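RNA-directed RNA polymerase (Infectious pancreatic necrosis virus, PDB 3ZED) replicates and transcribes the viral RNA genome as an RNA-dependent RNA polymerase, probably occurring both free and covalently attached to the genomic RNA. Local coordinates at residues Pro108-Asp113 / Ser165-Arg170; Leu197-Glu202 / Pro699-Lys704; Asp282-Val287 / Leu782-Glu787; Ser359-Gly364 / Phe574-Glu579. All blocks are in the same frame, centred on the assembly; numbering follows the deposited sequence.

The four contacts touch nowhere and spread over the whole polymerase chain. Contact 1 ties a loop to a helix within the palm region, before any other contact opens along the chain, and its Pro108 side chain is about 8 Å from that of Ile252 in the predicted GTP site. Contacts 2 and 3 both bring segments of the C-terminal region to segments of the palm region, and their pairings alternate along the sequence; about 12 Å separates their nearest atoms. Contact 2 alone holds a bound potassium ion. Contact 4, which falls within the long spans bridged by contacts 2 and 3, joins palm and thumb; its centre is 49 Å from that of contact 3, across the chain's centre.

Contact 1. Residues Pro108-Asp113 / Ser165-Arg170; sequences PFHKPD and SGQLNR
His110 and Gln167 both start with CG beside the backbone N and anti to the carbonyl carbon, and the Gln167 chain then runs on extended (chi2 -167°), which carries its amide off the helix and up to the imidazole of the loop. The bond that results joins His110 NE2, the donor, to Gln167 OE1 at 2.7 Å, with an N-H...O angle of 161°. On the histidine side the geometry is straightforward, since the oxygen sits at the ring edge practically in the ring plane. On the amide side it is oblique: NE2 stands 40° above the carbonyl plane, so no lone pair is met squarely. CE1 of His110 is also near, 3.4 Å from Gln167 OE1, and Pro108 CG closes in on the same oxygen at 4.0 Å, adding an apolar neighbour to a buried polar atom.

This single side-chain bond spans the gap between the irregular loop 108-113 and helix 164-179, whose nearest CA atoms, of His110 and Gly166, are 10.1 Å apart. Both segments belong to the palm region of the birnavirus polymerase. A long, amide-tipped residue suits the helix position because each end of the amide finds a partner: Gln167 NE2 donates to Leu302 O and Asn320 OD1, which fixes the flip of the amide and turns OE1 to the histidine. Pro304 of strand 299-310 touches Pro108, His110 and Gln167 alike, while the ring of Tyr164 meets that of His110 with the two planes steeply inclined.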
loop_
_atom_site.group_PDB
_atom_site.type_symbol
_atom_site.label_atom_id
_atom_site.label_comp_id
_atom_site.label_asym_id
_atom_site.label_seq_id
_atom_site.Cartn_x
_atom_site.Cartn_y
_atom_site.Cartn_z
ATOM N N PRO B 108 12.044 15.518 -11.131
ATOM C CA PRO B 108 10.699 15.139 -11.597
ATOM C C PRO B 108 9.923 16.296 -12.198
ATOM O O PRO B 108 10.171 17.452 -11.861
ATOM C CB PRO B 108 10.008 14.657 -10.320
ATOM C CG PRO B 108 10.669 15.405 -9.224
ATOM C CD PRO B 108 12.108 15.567 -9.652
ATOM N N PHE B 109 8.964 15.975 -13.069
ATOM C CA PHE B 109 8.085 16.969 -13.669
ATOM C C PHE B 109 6.935 17.235 -12.730
ATOM O O PHE B 109 6.460 16.341 -12.038
ATOM C CB PHE B 109 7.570 16.519 -15.056
ATOM C CG PHE B 109 8.636 16.526 -16.132
ATOM C CD1 PHE B 109 8.938 17.691 -16.832
ATOM C CD2 PHE B 109 9.343 15.367 -16.440
ATOM C CE1 PHE B 109 9.940 17.699 -17.810
ATOM C CE2 PHE B 109 10.347 15.377 -17.421
ATOM C CZ PHE B 109 10.639 16.543 -18.097
ATOM N N HIS B 110 6.513 18.475 -12.691
ATOM C CA HIS B 110 5.405 18.935 -11.880
ATOM C C HIS B 110 4.425 19.556 -12.843
ATOM O O HIS B 110 4.757 20.547 -13.497
ATOM C CB HIS B 110 5.919 19.913 -10.809
ATOM C CG HIS B 110 6.866 19.278 -9.838
ATOM N ND1 HIS B 110 8.233 19.395 -9.978
ATOM C CD2 HIS B 110 6.607 18.512 -8.755
ATOM C CE1 HIS B 110 8.762 18.724 -8.967
ATOM N NE2 HIS B 110 7.826 18.187 -8.198
ATOM N N LYS B 111 3.266 18.904 -13.047
ATOM C CA LYS B 111 2.284 19.421 -13.998
ATOM C C LYS B 111 0.872 19.471 -13.382
ATOM O O LYS B 111 0.495 18.547 -12.671
ATOM C CB LYS B 111 2.264 18.610 -15.320
ATOM C CG LYS B 111 3.567 18.576 -16.120
ATOM C CD LYS B 111 3.970 19.924 -16.749
ATOM C CE LYS B 111 5.403 19.862 -17.228
ATOM N NZ LYS B 111 5.897 21.187 -17.654
ATOM N N PRO B 112 0.073 20.526 -13.668
ATOM C CA PRO B 112 0.438 21.720 -14.452
ATOM C C PRO B 112 1.467 22.561 -13.697
ATOM O O PRO B 112 1.693 22.336 -12.503
ATOM C CB PRO B 112 -0.902 22.448 -14.616
ATOM C CG PRO B 112 -1.710 22.037 -13.423
ATOM C CD PRO B 112 -1.297 20.623 -13.125
ATOM N N ASP B 113 2.136 23.475 -14.401
ATOM C CA ASP B 113 3.085 24.399 -13.785
ATOM C C ASP B 113 2.833 25.805 -14.344
ATOM O O ASP B 113 1.896 25.996 -15.125
ATOM C CB ASP B 113 4.557 23.941 -13.915
ATOM C CG ASP B 113 5.137 23.749 -15.306
ATOM O OD1 ASP B 113 4.763 24.515 -16.223
ATOM O OD2 ASP B 113 6.040 22.897 -15.455
ATOM N N SER B 165 8.114 22.979 -3.977
ATOM C CA SER B 165 7.761 23.586 -2.689
ATOM C C SER B 165 6.776 22.675 -1.927
ATOM O O SER B 165 6.957 22.430 -0.728
ATOM C CB SER B 165 7.163 24.976 -2.888
ATOM O OG SER B 165 8.157 25.945 -3.177
ATOM N N GLY B 166 5.748 22.190 -2.644
ATOM C CA GLY B 166 4.761 21.258 -2.108
ATOM C C GLY B 166 5.431 20.022 -1.525
ATOM O O GLY B 166 5.189 19.694 -0.356
ATOM N N GLN B 167 6.370 19.388 -2.312
ATOM C CA GLN B 167 7.143 18.200 -1.919
ATOM C C GLN B 167 8.033 18.473 -0.706
ATOM O O GLN B 167 8.083 17.655 0.209
ATOM C CB GLN B 167 8.023 17.692 -3.087
ATOM C CG GLN B 167 7.252 17.052 -4.234
ATOM C CD GLN B 167 8.187 16.315 -5.150
ATOM O OE1 GLN B 167 8.751 16.885 -6.079
ATOM N NE2 GLN B 167 8.405 15.037 -4.886
ATOM N N LEU B 168 8.733 19.624 -0.704
ATOM C CA LEU B 168 9.656 20.024 0.364
ATOM C C LEU B 168 8.904 20.309 1.678
ATOM O O LEU B 168 9.342 19.845 2.735
ATOM C CB LEU B 168 10.500 21.229 -0.078
ATOM C CG LEU B 168 11.517 20.935 -1.203
ATOM C CD1 LEU B 168 12.043 22.214 -1.827
ATOM C CD2 LEU B 168 12.666 20.079 -0.712
ATOM N N ASN B 169 7.763 21.018 1.602
ATOM C CA ASN B 169 6.912 21.305 2.757
ATOM C C ASN B 169 6.308 20.017 3.320
ATOM O O ASN B 169 6.162 19.892 4.536
ATOM C CB ASN B 169 5.803 22.286 2.394
ATOM C CG ASN B 169 6.282 23.704 2.408
ATOM O OD1 ASN B 169 6.565 24.274 3.460
ATOM N ND2 ASN B 169 6.408 24.291 1.234
ATOM N N ARG B 170 5.991 19.049 2.434
ATOM C CA ARG B 170 5.489 17.730 2.821
ATOM C C ARG B 170 6.535 16.993 3.663
ATOM O O ARG B 170 6.181 16.393 4.684
ATOM C CB ARG B 170 5.111 16.901 1.585
ATOM C CG ARG B 170 4.625 15.497 1.887
ATOM C CD ARG B 170 3.293 15.486 2.602
ATOM N NE ARG B 170 2.789 14.122 2.772
ATOM C CZ ARG B 170 1.625 13.824 3.335
ATOM N NH1 ARG B 170 0.838 14.787 3.799
ATOM N NH2 ARG B 170 1.246 12.560 3.459
#

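Contact 2. Residues Leu197-Glu202 / Pro699-Lys704; sequences LAKLLE and PRSPKK. With K (potassium ion), chain L.
Glu202 reaches from helix 194-204 to the loop 699-704, with its CB directed at that loop and the chain beyond CG fully extended (chi2 178°). CG is the first atom to meet the loop, 3.7 Å from Arg700 CB. Next, CD comes to 3.5 Å from the same Arg700 CB, so the arginine's aliphatic root rests against the carboxylate while its guanidinium leads away. At the tip the two oxygens part company. OE1 takes a salt bridge from Lys199 NZ, one turn back on the helix, at 3.1 Å and on its syn side, and Glu202 OE1 also lies 3.1 Å from Ser701 OG; OE2 pairs with Arg425 of helix 412-426. Lys199, folded at chi2 and chi3, bends its amine across to the loop and donates to Ser701 OG at 2.8 Å, while Tyr718 supplies a cation-pi partner to the same lysine.

Serine suits this place through its short hydroxyl, which meets the lysine. The main chain of the loop supplies three carbonyl ligands to the potassium ion: Ser701 O lies 2.8 Å from the metal, Pro702 O 2.7 Å and Lys704 O 2.5 Å. A water, Thr698 OG1 and Gln203 OE1 complete six ligands. Because Gln203 directly follows Glu202, helix and loop are joined both by the ion and by the Lys199-Glu202-Ser701 cluster. Balanced by Lys199 and Arg425, the buried Glu202 is probably kept in its charged form.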
loop_
_atom_site.group_PDB
_atom_site.type_symbol
_atom_site.label_atom_id
_atom_site.label_comp_id
_atom_site.label_asym_id
_atom_site.label_seq_id
_atom_site.Cartn_x
_atom_site.Cartn_y
_atom_site.Cartn_z
ATOM N N LEU B 197 3.337 -8.815 19.890
ATOM C CA LEU B 197 2.794 -8.191 18.681
ATOM C C LEU B 197 2.273 -9.237 17.697
ATOM O O LEU B 197 1.197 -9.044 17.129
ATOM C CB LEU B 197 3.827 -7.313 17.986
ATOM C CG LEU B 197 4.051 -5.937 18.582
ATOM C CD1 LEU B 197 5.015 -5.189 17.739
ATOM C CD2 LEU B 197 2.750 -5.137 18.668
ATOM N N ALA B 198 3.010 -10.359 17.538
ATOM C CA ALA B 198 2.640 -11.484 16.679
ATOM C C ALA B 198 1.291 -12.082 17.101
ATOM O O ALA B 198 0.477 -12.408 16.238
ATOM C CB ALA B 198 3.725 -12.551 16.716
ATOM N N LYS B 199 1.042 -12.176 18.420
ATOM C CA LYS B 199 -0.216 -12.683 18.979
ATOM C C LYS B 199 -1.381 -11.732 18.635
ATOM O O LYS B 199 -2.494 -12.200 18.404
ATOM C CB LYS B 199 -0.108 -12.888 20.505
ATOM C CG LYS B 199 0.857 -14.001 20.945
ATOM C CD LYS B 199 0.555 -15.399 20.368
ATOM C CE LYS B 199 -0.693 -16.023 20.943
ATOM N NZ LYS B 199 -0.967 -17.352 20.352
ATOM N N LEU B 200 -1.119 -10.408 18.573
ATOM C CA LEU B 200 -2.141 -9.429 18.202
ATOM C C LEU B 200 -2.412 -9.546 16.706
ATOM O O LEU B 200 -3.569 -9.616 16.297
ATOM C CB LEU B 200 -1.722 -7.994 18.562
ATOM C CG LEU B 200 -1.574 -7.629 20.041
ATOM C CD1 LEU B 200 -0.832 -6.317 20.192
ATOM C CD2 LEU B 200 -2.931 -7.545 20.751
ATOM N N LEU B 201 -1.335 -9.641 15.894
ATOM C CA LEU B 201 -1.418 -9.768 14.438
ATOM C C LEU B 201 -2.074 -11.069 14.029
ATOM O O LEU B 201 -2.665 -11.117 12.967
ATOM C CB LEU B 201 -0.040 -9.622 13.773
ATOM C CG LEU B 201 0.580 -8.228 13.835
ATOM C CD1 LEU B 201 2.067 -8.282 13.585
ATOM C CD2 LEU B 201 -0.147 -7.244 12.879
ATOM N N GLU B 202 -2.028 -12.112 14.873
ATOM C CA GLU B 202 -2.721 -13.372 14.549
ATOM C C GLU B 202 -4.228 -13.114 14.431
ATOM O O GLU B 202 -4.913 -13.775 13.652
ATOM C CB GLU B 202 -2.447 -14.428 15.611
ATOM C CG GLU B 202 -1.099 -15.120 15.469
ATOM C CD GLU B 202 -0.791 -16.151 16.544
ATOM O OE1 GLU B 202 -1.591 -16.287 17.498
ATOM O OE2 GLU B 202 0.242 -16.846 16.416
ATOM N N PRO B 699 -6.610 -18.617 11.393
ATOM C CA PRO B 699 -5.756 -19.826 11.354
ATOM C C PRO B 699 -4.985 -20.094 12.656
ATOM O O PRO B 699 -4.867 -21.251 13.043
ATOM C CB PRO B 699 -4.785 -19.535 10.205
ATOM C CG PRO B 699 -5.459 -18.500 9.378
ATOM C CD PRO B 699 -6.224 -17.658 10.338
ATOM N N ARG B 700 -4.491 -19.049 13.340
ATOM C CA ARG B 700 -3.783 -19.195 14.617
ATOM C C ARG B 700 -4.650 -18.654 15.750
ATOM O O ARG B 700 -5.400 -17.693 15.536
ATOM C CB ARG B 700 -2.414 -18.506 14.603
ATOM C CG ARG B 700 -1.570 -18.814 13.382
ATOM C CD ARG B 700 -0.384 -19.716 13.669
ATOM N NE ARG B 700 0.310 -20.029 12.424
ATOM C CZ ARG B 700 1.373 -20.820 12.310
ATOM N NH1 ARG B 700 1.896 -21.407 13.388
ATOM N NH2 ARG B 700 1.915 -21.040 11.119
ATOM N N SER B 701 -4.565 -19.292 16.951
ATOM C CA SER B 701 -5.371 -18.983 18.154
ATOM C C SER B 701 -6.849 -18.750 17.727
ATOM O O SER B 701 -7.360 -17.636 17.894
ATOM C CB SER B 701 -4.802 -17.782 18.910
ATOM O OG SER B 701 -3.443 -17.982 19.261
ATOM N N PRO B 702 -7.494 -19.765 17.075
ATOM C CA PRO B 702 -8.851 -19.561 16.549
ATOM C C PRO B 702 -9.914 -19.200 17.583
ATOM O O PRO B 702 -10.786 -18.377 17.289
ATOM C CB PRO B 702 -9.199 -20.908 15.903
ATOM C CG PRO B 702 -7.919 -21.629 15.733
ATOM C CD PRO B 702 -7.008 -21.138 16.793
ATOM N N LYS B 703 -9.864 -19.822 18.766
ATOM C CA LYS B 703 -10.865 -19.626 19.812
ATOM C C LYS B 703 -10.667 -18.320 20.572
ATOM O O LYS B 703 -11.599 -17.863 21.235
ATOM C CB LYS B 703 -10.865 -20.814 20.788
ATOM N N LYS B 704 -9.482 -17.709 20.472
ATOM C CA LYS B 704 -9.184 -16.457 21.173
ATOM C C LYS B 704 -9.650 -15.232 20.402
ATOM O O LYS B 704 -9.490 -15.161 19.189
ATOM C CB LYS B 704 -7.680 -16.335 21.460
ATOM C CG LYS B 704 -7.145 -17.404 22.419
ATOM C CD LYS B 704 -5.864 -16.965 23.130
ATOM C CE LYS B 704 -6.107 -16.326 24.486
ATOM N NZ LYS B 704 -6.643 -17.290 25.488
HETATM K K K L . -9.433 -16.049 16.811
HETATM O O HOH W 1 -11.515 -16.017 15.014
#

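Contact 3. Residues Asp282-Val287 / Leu782-Glu787; sequences DPEAGV and LTETRE
Glu284 and Glu784 meet carboxylate to carboxylate, their side chains crossing at about a right angle and their planes turned 84° apart. The approach is through single oxygens: Glu284 OE1 lies 2.9 Å from Glu784 OE2, whereas the carbon Glu284 CD is already 3.6 Å from that oxygen. Two acceptors so near would repel if both were fully charged, so one of the pair may well carry a proton, or the surroundings may pay the cost. The surroundings probably ease the repulsion. The other oxygen of Glu284, OE2, makes a salt bridge with Arg736, and the other oxygen of Glu784, OE1, accepts from the backbone N of Val737, so neighbouring residues of one loop give both carboxylates a partner and hold them in place.

The two chains arrive differently. Glu284 sends CG anti to its own nitrogen (chi1 -162°) and then bends, swinging its tip over to the second helix, while Glu784 stretches out beyond CG straight from a CB already directed at its partner. With 8.9 Å between the CA atoms of Glu284 and Glu784, side chains as long as glutamate can meet midway.

Glu284 sits in the first turn of helix 283-293, where a negative charge probably interacts favourably with the helix dipole. Asp282 caps that turn, its OD1 accepting from Ala285 N at 3.2 Å, and Pro283 follows directly: an aspartate N-cap with proline at N1, starting a helix that faces helix 781-789 of the C-terminal region.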
loop_
_atom_site.group_PDB
_atom_site.type_symbol
_atom_site.label_atom_id
_atom_site.label_comp_id
_atom_site.label_asym_id
_atom_site.label_seq_id
_atom_site.Cartn_x
_atom_site.Cartn_y
_atom_site.Cartn_z
ATOM N N ASP B 282 35.155 -11.731 9.747
ATOM C CA ASP B 282 34.761 -10.460 10.353
ATOM C C ASP B 282 33.363 -10.062 9.801
ATOM O O ASP B 282 33.287 -9.259 8.861
ATOM C CB ASP B 282 35.836 -9.375 10.094
ATOM C CG ASP B 282 35.690 -8.075 10.882
ATOM O OD1 ASP B 282 34.582 -7.822 11.436
ATOM O OD2 ASP B 282 36.666 -7.292 10.915
ATOM N N PRO B 283 32.247 -10.637 10.342
ATOM C CA PRO B 283 30.909 -10.276 9.827
ATOM C C PRO B 283 30.579 -8.786 9.956
ATOM O O PRO B 283 29.887 -8.259 9.077
ATOM C CB PRO B 283 29.948 -11.132 10.662
ATOM C CG PRO B 283 30.786 -12.230 11.221
ATOM C CD PRO B 283 32.138 -11.619 11.441
ATOM N N GLU B 284 31.084 -8.096 11.001
ATOM C CA GLU B 284 30.804 -6.670 11.161
ATOM C C GLU B 284 31.381 -5.834 9.997
ATOM O O GLU B 284 30.624 -5.093 9.366
ATOM C CB GLU B 284 31.282 -6.133 12.507
ATOM C CG GLU B 284 30.617 -4.816 12.864
ATOM C CD GLU B 284 30.408 -4.605 14.349
ATOM O OE1 GLU B 284 29.409 -5.127 14.900
ATOM O OE2 GLU B 284 31.250 -3.910 14.961
ATOM N N ALA B 285 32.684 -5.969 9.700
ATOM C CA ALA B 285 33.329 -5.227 8.610
ATOM C C ALA B 285 32.760 -5.643 7.250
ATOM O O ALA B 285 32.556 -4.790 6.393
ATOM C CB ALA B 285 34.835 -5.438 8.633
ATOM N N GLY B 286 32.504 -6.943 7.087
ATOM C CA GLY B 286 31.980 -7.539 5.867
ATOM C C GLY B 286 30.583 -7.081 5.529
ATOM O O GLY B 286 30.343 -6.645 4.400
ATOM N N VAL B 287 29.647 -7.188 6.497
ATOM C CA VAL B 287 28.237 -6.797 6.318
ATOM C C VAL B 287 28.157 -5.281 6.079
ATOM O O VAL B 287 27.472 -4.858 5.142
ATOM C CB VAL B 287 27.344 -7.275 7.499
ATOM C CG1 VAL B 287 25.995 -6.562 7.536
ATOM C CG2 VAL B 287 27.145 -8.789 7.450
ATOM N N LEU B 782 19.777 -2.812 12.952
ATOM C CA LEU B 782 19.055 -1.776 12.205
ATOM C C LEU B 782 19.798 -0.424 12.275
ATOM O O LEU B 782 19.917 0.261 11.257
ATOM C CB LEU B 782 17.595 -1.640 12.679
ATOM C CG LEU B 782 16.729 -2.915 12.649
ATOM C CD1 LEU B 782 15.283 -2.615 13.037
ATOM C CD2 LEU B 782 16.784 -3.605 11.300
ATOM N N THR B 783 20.367 -0.089 13.446
ATOM C CA THR B 783 21.180 1.116 13.643
ATOM C C THR B 783 22.523 0.956 12.903
ATOM O O THR B 783 22.972 1.898 12.245
ATOM C CB THR B 783 21.378 1.386 15.135
ATOM O OG1 THR B 783 20.094 1.632 15.713
ATOM C CG2 THR B 783 22.318 2.570 15.405
ATOM N N GLU B 784 23.144 -0.238 13.005
ATOM C CA GLU B 784 24.385 -0.587 12.329
ATOM C C GLU B 784 24.217 -0.451 10.801
ATOM O O GLU B 784 25.078 0.142 10.154
ATOM C CB GLU B 784 24.837 -2.006 12.718
ATOM C CG GLU B 784 25.165 -2.126 14.199
ATOM C CD GLU B 784 25.852 -3.410 14.616
ATOM O OE1 GLU B 784 25.149 -4.434 14.771
ATOM O OE2 GLU B 784 27.085 -3.380 14.835
ATOM N N THR B 785 23.085 -0.932 10.248
ATOM C CA THR B 785 22.746 -0.821 8.824
ATOM C C THR B 785 22.634 0.656 8.425
ATOM O O THR B 785 23.216 1.049 7.414
ATOM C CB THR B 785 21.444 -1.580 8.510
ATOM O OG1 THR B 785 21.601 -2.923 8.940
ATOM C CG2 THR B 785 21.093 -1.572 7.026
ATOM N N ARG B 786 21.907 1.464 9.219
ATOM C CA ARG B 786 21.705 2.887 8.941
ATOM C C ARG B 786 23.056 3.646 8.911
ATOM O O ARG B 786 23.281 4.436 7.987
ATOM C CB ARG B 786 20.738 3.501 9.961
ATOM C CG ARG B 786 20.297 4.913 9.620
ATOM C CD ARG B 786 20.479 5.868 10.769
ATOM N NE ARG B 786 19.862 5.372 11.998
ATOM C CZ ARG B 786 20.395 5.507 13.209
ATOM N NH1 ARG B 786 21.559 6.137 13.367
ATOM N NH2 ARG B 786 19.772 5.013 14.272
ATOM N N GLU B 787 23.959 3.366 9.875
ATOM C CA GLU B 787 25.308 3.954 9.955
ATOM C C GLU B 787 26.115 3.698 8.673
ATOM O O GLU B 787 26.671 4.636 8.094
ATOM C CB GLU B 787 26.080 3.372 11.154
ATOM C CG GLU B 787 25.580 3.833 12.511
ATOM C CD GLU B 787 26.213 3.198 13.736
ATOM O OE1 GLU B 787 27.011 2.242 13.597
ATOM O OE2 GLU B 787 25.815 3.600 14.851
#

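Contact 4. Residues Ser359-Gly364 / Phe574-Glu579; sequences SPFHGG and FVPVLE
Pro576 packs against Pro360 and Phe361 together. Its CB lies 3.6 Å from Pro360 CB, the two prolines crossing at about a right angle. One atom further on, Pro576 CG stands over a face of the Phe361 ring, 4.1 Å from the ring centroid and 26° off the normal, a CH-pi contact. CE1 of Phe361 is the ring atom nearest to it, 3.7 Å from Pro576 CG. Phe361 holds its CG beside the backbone N (chi1 -67°), which brings the ring to Pro576 although its CB does not point at the strand. Polarised C-H groups of proline suit an aromatic face, and the compact ring offers its CB and CG to both neighbours.

Around this core, Trp563 meets Phe361 edge-to-face and also touches Pro360, while Met365 and Asn684 lie against Pro576. The loop itself is shaped by a type I' turn from Phe361 to Gly364, in which Gly364 N bonds to Phe361 O at 3.1 Å. Within it His362 and Gly363 both have positive phi, which glycine takes readily, and Gly364, lacking a CB, spares the nearby Ser359 carbonyl a clash. His362 adds backbone bonding to Ile683.

Within the strand segment 574-579, Val575 and Val577 pair with Ile566 and Ser564 of strand 563-568, so that Pro576, which has no N-H to offer, falls between them. The contact thus sets a turn that leads into helix 364-377 of the palm on strand 573-578, an outermost strand of the three-stranded antiparallel sheet of the thumb.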
loop_
_atom_site.group_PDB
_atom_site.type_symbol
_atom_site.label_atom_id
_atom_site.label_comp_id
_atom_site.label_asym_id
_atom_site.label_seq_id
_atom_site.Cartn_x
_atom_site.Cartn_y
_atom_site.Cartn_z
ATOM N N SER B 359 -13.703 -6.045 -0.718
ATOM C CA SER B 359 -14.371 -5.411 -1.842
ATOM C C SER B 359 -15.821 -5.135 -1.422
ATOM O O SER B 359 -16.467 -6.047 -0.889
ATOM C CB SER B 359 -14.327 -6.294 -3.084
ATOM O OG SER B 359 -15.117 -5.690 -4.096
ATOM N N PRO B 360 -16.356 -3.907 -1.621
ATOM C CA PRO B 360 -17.758 -3.663 -1.218
ATOM C C PRO B 360 -18.748 -4.252 -2.229
ATOM O O PRO B 360 -19.939 -4.377 -1.934
ATOM C CB PRO B 360 -17.849 -2.132 -1.169
ATOM C CG PRO B 360 -16.836 -1.657 -2.209
ATOM C CD PRO B 360 -15.731 -2.700 -2.227
ATOM N N PHE B 361 -18.249 -4.603 -3.420
ATOM C CA PHE B 361 -19.057 -5.158 -4.493
ATOM C C PHE B 361 -19.347 -6.638 -4.252
ATOM O O PHE B 361 -18.801 -7.236 -3.319
ATOM C CB PHE B 361 -18.392 -4.903 -5.858
ATOM C CG PHE B 361 -18.383 -3.421 -6.166
ATOM C CD1 PHE B 361 -19.569 -2.748 -6.475
ATOM C CD2 PHE B 361 -17.209 -2.686 -6.076
ATOM C CE1 PHE B 361 -19.572 -1.366 -6.692
ATOM C CE2 PHE B 361 -17.214 -1.320 -6.299
ATOM C CZ PHE B 361 -18.396 -0.666 -6.609
ATOM N N HIS B 362 -20.290 -7.201 -5.028
ATOM C CA HIS B 362 -20.685 -8.609 -4.946
ATOM C C HIS B 362 -21.134 -8.986 -3.507
ATOM O O HIS B 362 -20.808 -10.060 -2.982
ATOM C CB HIS B 362 -19.550 -9.518 -5.493
ATOM C CG HIS B 362 -19.274 -9.232 -6.936
ATOM N ND1 HIS B 362 -18.146 -8.531 -7.327
ATOM C CD2 HIS B 362 -20.065 -9.433 -8.024
ATOM C CE1 HIS B 362 -18.265 -8.344 -8.635
ATOM N NE2 HIS B 362 -19.401 -8.874 -9.103
ATOM N N GLY B 363 -21.882 -8.064 -2.896
ATOM C CA GLY B 363 -22.444 -8.217 -1.563
ATOM C C GLY B 363 -21.557 -7.900 -0.387
ATOM O O GLY B 363 -21.995 -8.088 0.748
ATOM N N GLY B 364 -20.320 -7.438 -0.643
ATOM C CA GLY B 364 -19.345 -7.080 0.405
ATOM C C GLY B 364 -19.860 -6.048 1.405
ATOM O O GLY B 364 -19.775 -6.247 2.623
ATOM N N PHE B 574 -27.992 -3.592 1.288
ATOM C CA PHE B 574 -27.181 -2.396 1.165
ATOM C C PHE B 574 -26.170 -2.619 0.055
ATOM O O PHE B 574 -25.630 -3.730 -0.099
ATOM C CB PHE B 574 -26.472 -2.053 2.482
ATOM C CG PHE B 574 -27.415 -1.492 3.506
ATOM C CD1 PHE B 574 -27.655 -0.125 3.577
ATOM C CD2 PHE B 574 -28.044 -2.323 4.421
ATOM C CE1 PHE B 574 -28.517 0.398 4.547
ATOM C CE2 PHE B 574 -28.929 -1.799 5.370
ATOM C CZ PHE B 574 -29.160 -0.445 5.425
ATOM N N VAL B 575 -25.954 -1.577 -0.740
ATOM C CA VAL B 575 -25.012 -1.595 -1.863
ATOM C C VAL B 575 -24.032 -0.416 -1.686
ATOM O O VAL B 575 -24.411 0.581 -1.066
ATOM C CB VAL B 575 -25.731 -1.571 -3.237
ATOM C CG1 VAL B 575 -26.591 -2.816 -3.424
ATOM C CG2 VAL B 575 -26.570 -0.297 -3.416
ATOM N N PRO B 576 -22.786 -0.482 -2.202
ATOM C CA PRO B 576 -21.896 0.663 -2.025
ATOM C C PRO B 576 -22.117 1.770 -3.053
ATOM O O PRO B 576 -22.459 1.524 -4.212
ATOM C CB PRO B 576 -20.510 0.055 -2.209
ATOM C CG PRO B 576 -20.722 -1.067 -3.184
ATOM C CD PRO B 576 -22.115 -1.582 -2.935
ATOM N N VAL B 577 -21.859 2.991 -2.615
ATOM C CA VAL B 577 -21.783 4.177 -3.448
ATOM C C VAL B 577 -20.522 4.918 -2.991
ATOM O O VAL B 577 -20.249 5.039 -1.766
ATOM C CB VAL B 577 -23.040 5.100 -3.508
ATOM C CG1 VAL B 577 -24.231 4.382 -4.118
ATOM C CG2 VAL B 577 -23.384 5.736 -2.154
ATOM N N LEU B 578 -19.743 5.389 -3.963
ATOM C CA LEU B 578 -18.521 6.115 -3.638
ATOM C C LEU B 578 -18.855 7.304 -2.763
ATOM O O LEU B 578 -19.835 7.994 -3.070
ATOM C CB LEU B 578 -17.817 6.579 -4.934
ATOM C CG LEU B 578 -16.428 7.179 -4.735
ATOM C CD1 LEU B 578 -15.433 6.123 -4.188
ATOM C CD2 LEU B 578 -15.920 7.741 -6.023
ATOM N N GLU B 579 -18.079 7.527 -1.671
ATOM C CA GLU B 579 -18.268 8.671 -0.777
ATOM C C GLU B 579 -18.412 9.938 -1.622
ATOM O O GLU B 579 -17.632 10.124 -2.557
ATOM C CB GLU B 579 -17.091 8.791 0.205
ATOM C CG GLU B 579 -17.496 9.334 1.570
ATOM C CD GLU B 579 -18.350 8.415 2.425
ATOM O OE1 GLU B 579 -18.367 7.193 2.161
ATOM O OE2 GLU B 579 -19.039 8.920 3.336
#